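Local coordinates for protein glucose-6-phosphate 1-dehydrogenase (Kluyveromyces lactis, PDB 7E6I) that probably catalyses the NADP-dependent oxidation of glucose 6-phosphate to 6-phosphogluconolactone, the first and rate-limiting step of the oxidative pentose phosphate pathway, at residues A[32-37]-A[74-79]; A[299-304]-A[309-314]; A[352-357]-A[363-368]. All blocks are in the same frame, centred on the assembly; numbering follows the deposited sequence.

In the fold
The three contacts lie far apart, their centres 42 to 50 Å from one another. Contact 1 belongs to the coenzyme domain, where two helices meet at the end of helix 19-34; it is partly buried, with Tyr33 and Arg34 inside and Glu79 exposed. Contacts 2 and 3 belong to the C-terminal domain and its large mixed sheet. Contact 2, mostly buried, folds the loop between strands 285-291 and 316-321 on itself. Contact 3, partly buried, spans the ends of the neighbouring strands 345-352 and 367-373. Their chemistry differs accordingly: a tyrosine and a weak lysine bond in contact 1, apolar and sulfur-aromatic packing in contact 2, and backbone, amide, guanidinium and water bonds in contact 3.

Contact 1: residues A[32-37]-A[74-79]; sequences LYREGY and DAKVNE
Tyr33 and Arg34, in the last turn of helix 19-34, meet Lys76 and Glu79 of helix 74-83 within the Rossmann-type coenzyme domain. A Schellman motif ends the first helix: Tyr37 N bonds to Leu32 O and Gly36 N to Tyr33 O, with Gly36 at positive phi (84°). Packing rests on the Tyr33 ring, which lies against one turn of the second helix. Its CG is anti to the backbone N (chi1 177°), which carries the ring across to helix 74-83. There CE2 of Tyr33 comes 3.8 Å from Lys76 O and 3.9 Å from Glu79 CB, both oblique to the ring. Phe80 and Met83 of the same helix also touch this tyrosine.

The polar contacts are slighter. Lys76, its chain bent at chi2 and chi4, brings NZ 3.4 Å from Arg34 O, the carbonyl of the last helical residue, in a weak hydrogen bond. A salt bridge within 32-37 holds Arg34: it grips Glu35 side-on, NE and NH2 both reaching OE1, at 3.0 Å from NE. The remaining nitrogen, NH1, bonds to Lys66 O, so the guanidinium is held by two partners and turned away from helix 74-83. At the other end of the contact, Tyr33 OH lies 3.2 Å from Glu79 OE2, the ring and carboxylate planes 84° apart.

Contact 2: residues A[299-304]-A[309-314]; sequences PSYLDD and EDSKCV
Glu309 opens the second segment close to Leu302: its carbonyl O lies 3.6 Å from Leu302 CD1, while its side chain, bent at chi2, curls back so that OE2 stands 3.2 Å from Leu302 O. Both of these are acceptors, and no hydrogen bond joins them. Ser311 comes next, its CB 3.8 Å from Leu302 CD2 and its OG at the edge of the Tyr301 ring, 3.5 Å from CE2. That OG also takes the N-H of Cys313 (156° at the hydrogen), an ST turn, and bonds to Asp233 OD1, the acid that Tyr301 OH reaches as well. The shared partner ties both sides of the loop between strands 285-291 and 316-321 to one carboxylate, and Tyr301 itself begins a type I turn through Asp304. Cys313 then packs obliquely against the ring, SG 4.9 Å from the centroid of the Tyr301 ring, a sulfur-aromatic contact. SG, anti to the backbone N of Cys313 (chi1 -175°), is thereby set 3.6 Å from Tyr301 OH. The Cys313 side chain is about 11 Å from the bound glucose 6-phosphate. Gln289 NE2 of strand 285-291 bonds to both Ser311 O and Cys313 O.

Contact 3: residues A[352-357]-A[363-368]; sequences FRRVAS and IPNNEL
The beta hairpin of strands 345-352 and 367-373 in the C-terminal domain's mixed sheet continues here past its regular strands, where side chains and a water add to the backbone bonding. Phe352 N bonds to Asn366 O at 2.9 Å, nearly straight at 170°. Asn365 replies with its amide: ND2 reaches Phe352 O at 2.9 Å, in the carbonyl plane. Farther out, Arg354, bent at chi2 and chi3, donates from NH1 to Pro364 O at 3.0 Å from above the carbonyl plane, while Ile363 CG2 covers one guanidinium face. With an alanine here, Pro364 O would probably lose its NH1 donor, keeping Asn383, and Ile363 CG2 the flat group it lies over. A water links the two segments, donating to Arg353 O (2.6 Å) and Asn366 OD1 and accepting from Asn366 N. The Phe352 ring turns an edge to Leu368, CE2 lying 3.9 Å from CB. Glu367 bonds Tyr480 OH and makes a salt bridge to Arg349, which probably binds the second NADP, as in related enzymes. Strand 377-385 flanks strand 367-373, with Asn383 ND2 also bonding to Pro364 O and Lys381 O receiving Asn366 ND2; Ile212 of strand 212-220 touches the Phe352 side chain.

Contact 1: residues A[32-37]-A[74-79]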
loop_
_atom_site.group_PDB
_atom_site.type_symbol
_atom_site.label_atom_id
_atom_site.label_comp_id
_atom_site.label_asym_id
_atom_site.label_seq_id
_atom_site.Cartn_x
_atom_site.Cartn_y
_atom_site.Cartn_z
ATOM N N LEU A 32 5.514 -10.252 15.011
ATOM C CA LEU A 32 6.187 -11.407 14.436
ATOM C C LEU A 32 6.819 -12.266 15.525
ATOM O O LEU A 32 6.746 -13.503 15.470
ATOM C CB LEU A 32 7.245 -10.943 13.439
ATOM C CG LEU A 32 6.781 -10.588 12.028
ATOM C CD1 LEU A 32 7.903 -9.891 11.261
ATOM C CD2 LEU A 32 6.354 -11.830 11.305
ATOM N N TYR A 33 7.436 -11.628 16.532
ATOM C CA TYR A 33 8.066 -12.384 17.614
ATOM C C TYR A 33 7.013 -13.061 18.484
ATOM O O TYR A 33 7.109 -14.261 18.780
ATOM C CB TYR A 33 8.961 -11.469 18.462
ATOM C CG TYR A 33 9.579 -12.188 19.647
ATOM C CD1 TYR A 33 10.735 -12.953 19.494
ATOM C CD2 TYR A 33 8.999 -12.128 20.913
ATOM C CE1 TYR A 33 11.302 -13.629 20.574
ATOM C CE2 TYR A 33 9.556 -12.807 21.994
ATOM C CZ TYR A 33 10.708 -13.550 21.813
ATOM O OH TYR A 33 11.275 -14.220 22.871
ATOM N N ARG A 34 5.988 -12.302 18.876
ATOM C CA ARG A 34 4.953 -12.803 19.771
ATOM C C ARG A 34 4.273 -14.046 19.213
ATOM O O ARG A 34 3.913 -14.954 19.970
ATOM C CB ARG A 34 3.945 -11.686 20.019
ATOM C CG ARG A 34 2.690 -12.086 20.723
ATOM C CD ARG A 34 1.607 -11.035 20.518
ATOM N NE ARG A 34 1.040 -11.119 19.176
ATOM C CZ ARG A 34 0.715 -10.074 18.423
ATOM N NH1 ARG A 34 0.891 -8.834 18.867
ATOM N NH2 ARG A 34 0.212 -10.272 17.216
ATOM N N GLU A 35 4.111 -14.121 17.897
ATOM C CA GLU A 35 3.478 -15.266 17.269
ATOM C C GLU A 35 4.492 -16.290 16.775
ATOM O O GLU A 35 4.128 -17.215 16.047
ATOM C CB GLU A 35 2.578 -14.791 16.134
ATOM C CG GLU A 35 1.627 -13.674 16.558
ATOM C CD GLU A 35 0.406 -14.189 17.311
ATOM O OE1 GLU A 35 -0.383 -13.354 17.806
ATOM O OE2 GLU A 35 0.232 -15.429 17.394
ATOM N N GLY A 36 5.753 -16.154 17.160
ATOM C CA GLY A 36 6.704 -17.206 16.873
ATOM C C GLY A 36 7.315 -17.164 15.498
ATOM O O GLY A 36 7.808 -18.187 15.023
ATOM N N TYR A 37 7.326 -16.003 14.846
ATOM C CA TYR A 37 7.893 -15.886 13.510
ATOM C C TYR A 37 9.128 -15.001 13.472
ATOM O O TYR A 37 9.602 -14.667 12.379
ATOM C CB TYR A 37 6.837 -15.369 12.537
ATOM C CG TYR A 37 5.788 -16.405 12.249
ATOM C CD1 TYR A 37 6.013 -17.394 11.298
ATOM C CD2 TYR A 37 4.579 -16.411 12.936
ATOM C CE1 TYR A 37 5.060 -18.351 11.027
ATOM C CE2 TYR A 37 3.619 -17.367 12.680
ATOM C CZ TYR A 37 3.862 -18.339 11.723
ATOM O OH TYR A 37 2.912 -19.303 11.457
ATOM N N ASP A 74 2.868 -11.478 28.414
ATOM C CA ASP A 74 3.658 -10.353 28.907
ATOM C C ASP A 74 5.125 -10.717 29.076
ATOM O O ASP A 74 5.981 -9.830 29.039
ATOM C CB ASP A 74 3.089 -9.855 30.227
ATOM C CG ASP A 74 2.822 -8.377 30.216
ATOM O OD1 ASP A 74 3.716 -7.625 29.768
ATOM O OD2 ASP A 74 1.720 -7.974 30.646
ATOM N N ALA A 75 5.439 -11.999 29.278
ATOM C CA ALA A 75 6.836 -12.410 29.214
ATOM C C ALA A 75 7.409 -12.175 27.823
ATOM O O ALA A 75 8.581 -11.805 27.686
ATOM C CB ALA A 75 6.979 -13.876 29.613
ATOM N N LYS A 76 6.592 -12.364 26.783
ATOM C CA LYS A 76 7.055 -12.102 25.424
ATOM C C LYS A 76 7.397 -10.626 25.230
ATOM O O LYS A 76 8.390 -10.294 24.569
ATOM C CB LYS A 76 5.997 -12.553 24.412
ATOM C CG LYS A 76 5.486 -13.976 24.601
ATOM C CD LYS A 76 6.015 -14.911 23.523
ATOM C CE LYS A 76 5.035 -16.047 23.268
ATOM N NZ LYS A 76 3.627 -15.551 23.266
ATOM N N VAL A 77 6.591 -9.723 25.796
ATOM C CA VAL A 77 6.900 -8.299 25.699
ATOM C C VAL A 77 8.293 -8.024 26.248
ATOM O O VAL A 77 9.136 -7.412 25.581
ATOM C CB VAL A 77 5.839 -7.456 26.426
ATOM C CG1 VAL A 77 6.347 -6.028 26.623
ATOM C CG2 VAL A 77 4.522 -7.460 25.658
ATOM N N ASN A 78 8.562 -8.487 27.474
ATOM C CA ASN A 78 9.867 -8.247 28.082
ATOM C C ASN A 78 10.956 -9.034 27.372
ATOM O O ASN A 78 12.079 -8.544 27.215
ATOM C CB ASN A 78 9.832 -8.594 29.567
ATOM C CG ASN A 78 8.726 -7.871 30.301
ATOM O OD1 ASN A 78 8.555 -6.656 30.163
ATOM N ND2 ASN A 78 7.961 -8.616 31.087
ATOM N N GLU A 79 10.640 -10.257 26.942
ATOM C CA GLU A 79 11.564 -11.022 26.111
ATOM C C GLU A 79 12.010 -10.206 24.905
ATOM O O GLU A 79 13.210 -10.056 24.642
ATOM C CB GLU A 79 10.889 -12.307 25.648
ATOM C CG GLU A 79 11.207 -13.529 26.444
ATOM C CD GLU A 79 10.402 -14.712 25.968
ATOM O OE1 GLU A 79 9.167 -14.568 25.841
ATOM O OE2 GLU A 79 11.003 -15.776 25.702
#

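Contact 2: residues A[299-304]-A[309-314]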
loop_
_atom_site.group_PDB
_atom_site.type_symbol
_atom_site.label_atom_id
_atom_site.label_comp_id
_atom_site.label_asym_id
_atom_site.label_seq_id
_atom_site.Cartn_x
_atom_site.Cartn_y
_atom_site.Cartn_z
ATOM N N PRO A 299 -15.064 21.934 9.513
ATOM C CA PRO A 299 -14.445 23.023 8.753
ATOM C C PRO A 299 -14.230 22.639 7.299
ATOM O O PRO A 299 -14.175 21.464 6.934
ATOM C CB PRO A 299 -13.103 23.208 9.460
ATOM C CG PRO A 299 -12.747 21.810 9.883
ATOM C CD PRO A 299 -14.060 21.131 10.234
ATOM N N SER A 300 -14.105 23.663 6.462
ATOM C CA SER A 300 -13.652 23.429 5.104
ATOM C C SER A 300 -12.162 23.090 5.104
ATOM O O SER A 300 -11.455 23.249 6.105
ATOM C CB SER A 300 -13.915 24.654 4.232
ATOM O OG SER A 300 -13.095 25.735 4.640
ATOM N N TYR A 301 -11.684 22.600 3.960
ATOM C CA TYR A 301 -10.248 22.419 3.819
ATOM C C TYR A 301 -9.514 23.745 4.013
ATOM O O TYR A 301 -8.424 23.773 4.602
ATOM C CB TYR A 301 -9.930 21.796 2.457
ATOM C CG TYR A 301 -8.449 21.712 2.149
ATOM C CD1 TYR A 301 -7.639 20.772 2.779
ATOM C CD2 TYR A 301 -7.863 22.563 1.219
ATOM C CE1 TYR A 301 -6.293 20.692 2.501
ATOM C CE2 TYR A 301 -6.517 22.481 0.930
ATOM C CZ TYR A 301 -5.731 21.552 1.575
ATOM O OH TYR A 301 -4.375 21.487 1.298
ATOM N N LEU A 302 -10.122 24.853 3.573
ATOM C CA LEU A 302 -9.493 26.168 3.648
ATOM C C LEU A 302 -9.555 26.780 5.045
ATOM O O LEU A 302 -8.717 27.626 5.373
ATOM C CB LEU A 302 -10.142 27.116 2.634
ATOM C CG LEU A 302 -10.032 26.740 1.147
ATOM C CD1 LEU A 302 -10.825 27.706 0.305
ATOM C CD2 LEU A 302 -8.584 26.687 0.656
ATOM N N ASP A 303 -10.520 26.375 5.875
ATOM C CA ASP A 303 -10.549 26.815 7.266
ATOM C C ASP A 303 -9.271 26.470 8.011
ATOM O O ASP A 303 -9.017 27.043 9.073
ATOM C CB ASP A 303 -11.727 26.185 8.002
ATOM C CG ASP A 303 -13.044 26.801 7.626
ATOM O OD1 ASP A 303 -13.034 27.877 6.995
ATOM O OD2 ASP A 303 -14.093 26.200 7.947
ATOM N N ASP A 304 -8.486 25.519 7.511
ATOM C CA ASP A 304 -7.225 25.175 8.150
ATOM C C ASP A 304 -6.309 26.393 8.169
ATOM O O ASP A 304 -6.073 27.026 7.134
ATOM C CB ASP A 304 -6.564 24.010 7.405
ATOM C CG ASP A 304 -5.406 23.401 8.173
ATOM O OD1 ASP A 304 -4.479 24.153 8.550
ATOM O OD2 ASP A 304 -5.409 22.165 8.390
ATOM N N GLU A 309 -5.613 30.596 1.277
ATOM C CA GLU A 309 -7.035 30.641 0.972
ATOM C C GLU A 309 -7.328 30.448 -0.509
ATOM O O GLU A 309 -8.474 30.166 -0.857
ATOM C CB GLU A 309 -7.641 31.956 1.478
ATOM C CG GLU A 309 -8.356 31.824 2.840
ATOM C CD GLU A 309 -7.403 31.530 4.015
ATOM O OE1 GLU A 309 -6.362 32.220 4.138
ATOM O OE2 GLU A 309 -7.708 30.610 4.819
ATOM N N ASP A 310 -6.329 30.571 -1.382
ATOM C CA ASP A 310 -6.504 30.327 -2.807
ATOM C C ASP A 310 -6.125 28.897 -3.217
ATOM O O ASP A 310 -5.927 28.631 -4.411
ATOM C CB ASP A 310 -5.674 31.328 -3.608
ATOM C CG ASP A 310 -4.195 31.227 -3.294
ATOM O OD1 ASP A 310 -3.854 30.717 -2.201
ATOM O OD2 ASP A 310 -3.373 31.647 -4.137
ATOM N N SER A 311 -6.015 27.984 -2.255
ATOM C CA SER A 311 -5.499 26.651 -2.531
ATOM C C SER A 311 -6.410 25.874 -3.476
ATOM O O SER A 311 -7.615 25.757 -3.241
ATOM C CB SER A 311 -5.334 25.882 -1.225
ATOM O OG SER A 311 -5.048 24.526 -1.487
ATOM N N LYS A 312 -5.826 25.318 -4.538
ATOM C CA LYS A 312 -6.534 24.425 -5.445
ATOM C C LYS A 312 -6.300 22.950 -5.113
ATOM O O LYS A 312 -6.446 22.092 -5.995
ATOM C CB LYS A 312 -6.118 24.707 -6.888
ATOM C CG LYS A 312 -6.363 26.134 -7.356
ATOM C CD LYS A 312 -6.498 26.190 -8.886
ATOM C CE LYS A 312 -5.197 25.764 -9.574
ATOM N NZ LYS A 312 -4.608 26.833 -10.446
ATOM N N CYS A 313 -5.936 22.633 -3.869
ATOM C CA CYS A 313 -5.564 21.264 -3.532
ATOM C C CYS A 313 -6.753 20.317 -3.688
ATOM O O CYS A 313 -7.862 20.597 -3.218
ATOM C CB CYS A 313 -5.024 21.188 -2.113
ATOM S SG CYS A 313 -4.405 19.545 -1.695
ATOM N N VAL A 314 -6.508 19.183 -4.334
ATOM C CA VAL A 314 -7.535 18.172 -4.567
ATOM C C VAL A 314 -7.563 17.211 -3.381
ATOM O O VAL A 314 -6.571 16.527 -3.108
ATOM C CB VAL A 314 -7.263 17.416 -5.877
ATOM C CG1 VAL A 314 -8.278 16.356 -6.078
ATOM C CG2 VAL A 314 -7.283 18.367 -7.059
#

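Contact 3: residues A[352-357]-A[363-368]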
loop_
_atom_site.group_PDB
_atom_site.type_symbol
_atom_site.label_atom_id
_atom_site.label_comp_id
_atom_site.label_asym_id
_atom_site.label_seq_id
_atom_site.Cartn_x
_atom_site.Cartn_y
_atom_site.Cartn_z
ATOM N N PHE A 352 -20.347 -6.999 -14.226
ATOM C CA PHE A 352 -20.263 -7.866 -15.392
ATOM C C PHE A 352 -21.337 -7.522 -16.418
ATOM O O PHE A 352 -22.328 -6.851 -16.121
ATOM C CB PHE A 352 -20.351 -9.327 -14.955
ATOM C CG PHE A 352 -19.185 -9.748 -14.104
ATOM C CD1 PHE A 352 -18.010 -10.208 -14.691
ATOM C CD2 PHE A 352 -19.239 -9.640 -12.721
ATOM C CE1 PHE A 352 -16.921 -10.580 -13.914
ATOM C CE2 PHE A 352 -18.149 -10.012 -11.942
ATOM C CZ PHE A 352 -16.998 -10.483 -12.537
ATOM N N ARG A 353 -21.108 -7.963 -17.649
ATOM C CA ARG A 353 -22.007 -7.633 -18.748
ATOM C C ARG A 353 -23.269 -8.476 -18.699
ATOM O O ARG A 353 -23.281 -9.586 -18.167
ATOM C CB ARG A 353 -21.331 -7.857 -20.091
ATOM C CG ARG A 353 -20.343 -6.817 -20.451
ATOM C CD ARG A 353 -19.821 -7.053 -21.852
ATOM N NE ARG A 353 -18.549 -6.367 -22.026
ATOM C CZ ARG A 353 -18.417 -5.066 -22.284
ATOM N NH1 ARG A 353 -19.499 -4.293 -22.423
ATOM N NH2 ARG A 353 -17.196 -4.544 -22.408
ATOM N N ARG A 354 -24.333 -7.937 -19.271
ATOM C CA ARG A 354 -25.546 -8.684 -19.556
ATOM C C ARG A 354 -25.631 -8.965 -21.054
ATOM O O ARG A 354 -25.122 -8.196 -21.875
ATOM C CB ARG A 354 -26.789 -7.908 -19.094
ATOM C CG ARG A 354 -27.191 -8.198 -17.641
ATOM C CD ARG A 354 -28.171 -9.415 -17.491
ATOM N NE ARG A 354 -27.541 -10.733 -17.687
ATOM C CZ ARG A 354 -27.003 -11.473 -16.712
ATOM N NH1 ARG A 354 -27.003 -11.066 -15.449
ATOM N NH2 ARG A 354 -26.442 -12.635 -17.005
ATOM N N VAL A 355 -26.269 -10.084 -21.411
ATOM C CA VAL A 355 -26.696 -10.283 -22.794
ATOM C C VAL A 355 -27.819 -9.299 -23.103
ATOM O O VAL A 355 -28.582 -8.894 -22.213
ATOM C CB VAL A 355 -27.149 -11.738 -22.999
ATOM C CG1 VAL A 355 -26.462 -12.358 -24.212
ATOM C CG2 VAL A 355 -26.861 -12.516 -21.729
ATOM N N ALA A 356 -27.922 -8.889 -24.370
ATOM C CA ALA A 356 -28.862 -7.819 -24.697
ATOM C C ALA A 356 -30.283 -8.328 -24.920
ATOM O O ALA A 356 -31.248 -7.579 -24.700
ATOM C CB ALA A 356 -28.382 -7.052 -25.934
ATOM N N SER A 357 -30.430 -9.585 -25.351
ATOM C CA SER A 357 -31.727 -10.133 -25.718
ATOM C C SER A 357 -31.791 -11.597 -25.324
ATOM O O SER A 357 -30.764 -12.285 -25.252
ATOM C CB SER A 357 -31.980 -9.989 -27.219
ATOM O OG SER A 357 -33.362 -9.858 -27.490
ATOM N N ILE A 363 -32.834 -9.101 -16.275
ATOM C CA ILE A 363 -32.235 -9.543 -15.019
ATOM C C ILE A 363 -31.037 -8.645 -14.753
ATOM O O ILE A 363 -30.342 -8.259 -15.696
ATOM C CB ILE A 363 -31.862 -11.035 -15.123
ATOM C CG1 ILE A 363 -32.771 -11.875 -14.250
ATOM C CG2 ILE A 363 -30.388 -11.332 -14.891
ATOM C CD1 ILE A 363 -34.022 -12.306 -14.994
ATOM N N PRO A 364 -30.754 -8.273 -13.513
ATOM C CA PRO A 364 -29.649 -7.333 -13.272
ATOM C C PRO A 364 -28.273 -7.954 -13.504
ATOM O O PRO A 364 -28.080 -9.169 -13.426
ATOM C CB PRO A 364 -29.831 -6.916 -11.808
ATOM C CG PRO A 364 -30.823 -7.838 -11.229
ATOM C CD PRO A 364 -31.465 -8.676 -12.291
ATOM N N ASN A 365 -27.320 -7.082 -13.826
ATOM C CA ASN A 365 -25.930 -7.477 -14.002
ATOM C C ASN A 365 -25.386 -8.140 -12.747
ATOM O O ASN A 365 -25.626 -7.677 -11.628
ATOM C CB ASN A 365 -25.062 -6.261 -14.335
ATOM C CG ASN A 365 -25.602 -5.452 -15.502
ATOM O OD1 ASN A 365 -26.689 -4.875 -15.430
ATOM N ND2 ASN A 365 -24.841 -5.400 -16.582
ATOM N N ASN A 366 -24.646 -9.231 -12.941
ATOM C CA ASN A 366 -23.792 -9.729 -11.880
ATOM C C ASN A 366 -22.742 -8.698 -11.515
ATOM O O ASN A 366 -22.319 -7.879 -12.333
ATOM C CB ASN A 366 -23.096 -11.015 -12.289
ATOM C CG ASN A 366 -24.067 -12.085 -12.604
ATOM O OD1 ASN A 366 -24.231 -12.471 -13.758
ATOM N ND2 ASN A 366 -24.765 -12.555 -11.582
ATOM N N GLU A 367 -22.292 -8.788 -10.276
ATOM C CA GLU A 367 -21.442 -7.779 -9.688
ATOM C C GLU A 367 -20.603 -8.470 -8.634
ATOM O O GLU A 367 -21.083 -9.373 -7.949
ATOM C CB GLU A 367 -22.294 -6.660 -9.088
ATOM C CG GLU A 367 -21.664 -5.304 -9.133
ATOM C CD GLU A 367 -22.692 -4.172 -9.005
ATOM O OE1 GLU A 367 -23.649 -4.074 -9.829
ATOM O OE2 GLU A 367 -22.527 -3.375 -8.066
ATOM N N LEU A 368 -19.344 -8.066 -8.531
ATOM C CA LEU A 368 -18.426 -8.612 -7.547
ATOM C C LEU A 368 -17.837 -7.450 -6.774
ATOM O O LEU A 368 -17.297 -6.519 -7.380
ATOM C CB LEU A 368 -17.307 -9.427 -8.210
ATOM C CG LEU A 368 -16.134 -9.819 -7.299
ATOM C CD1 LEU A 368 -16.611 -10.780 -6.238
ATOM C CD2 LEU A 368 -14.965 -10.424 -8.109
HETATM O O HOH W 1 -23.933 -10.174 -15.743
#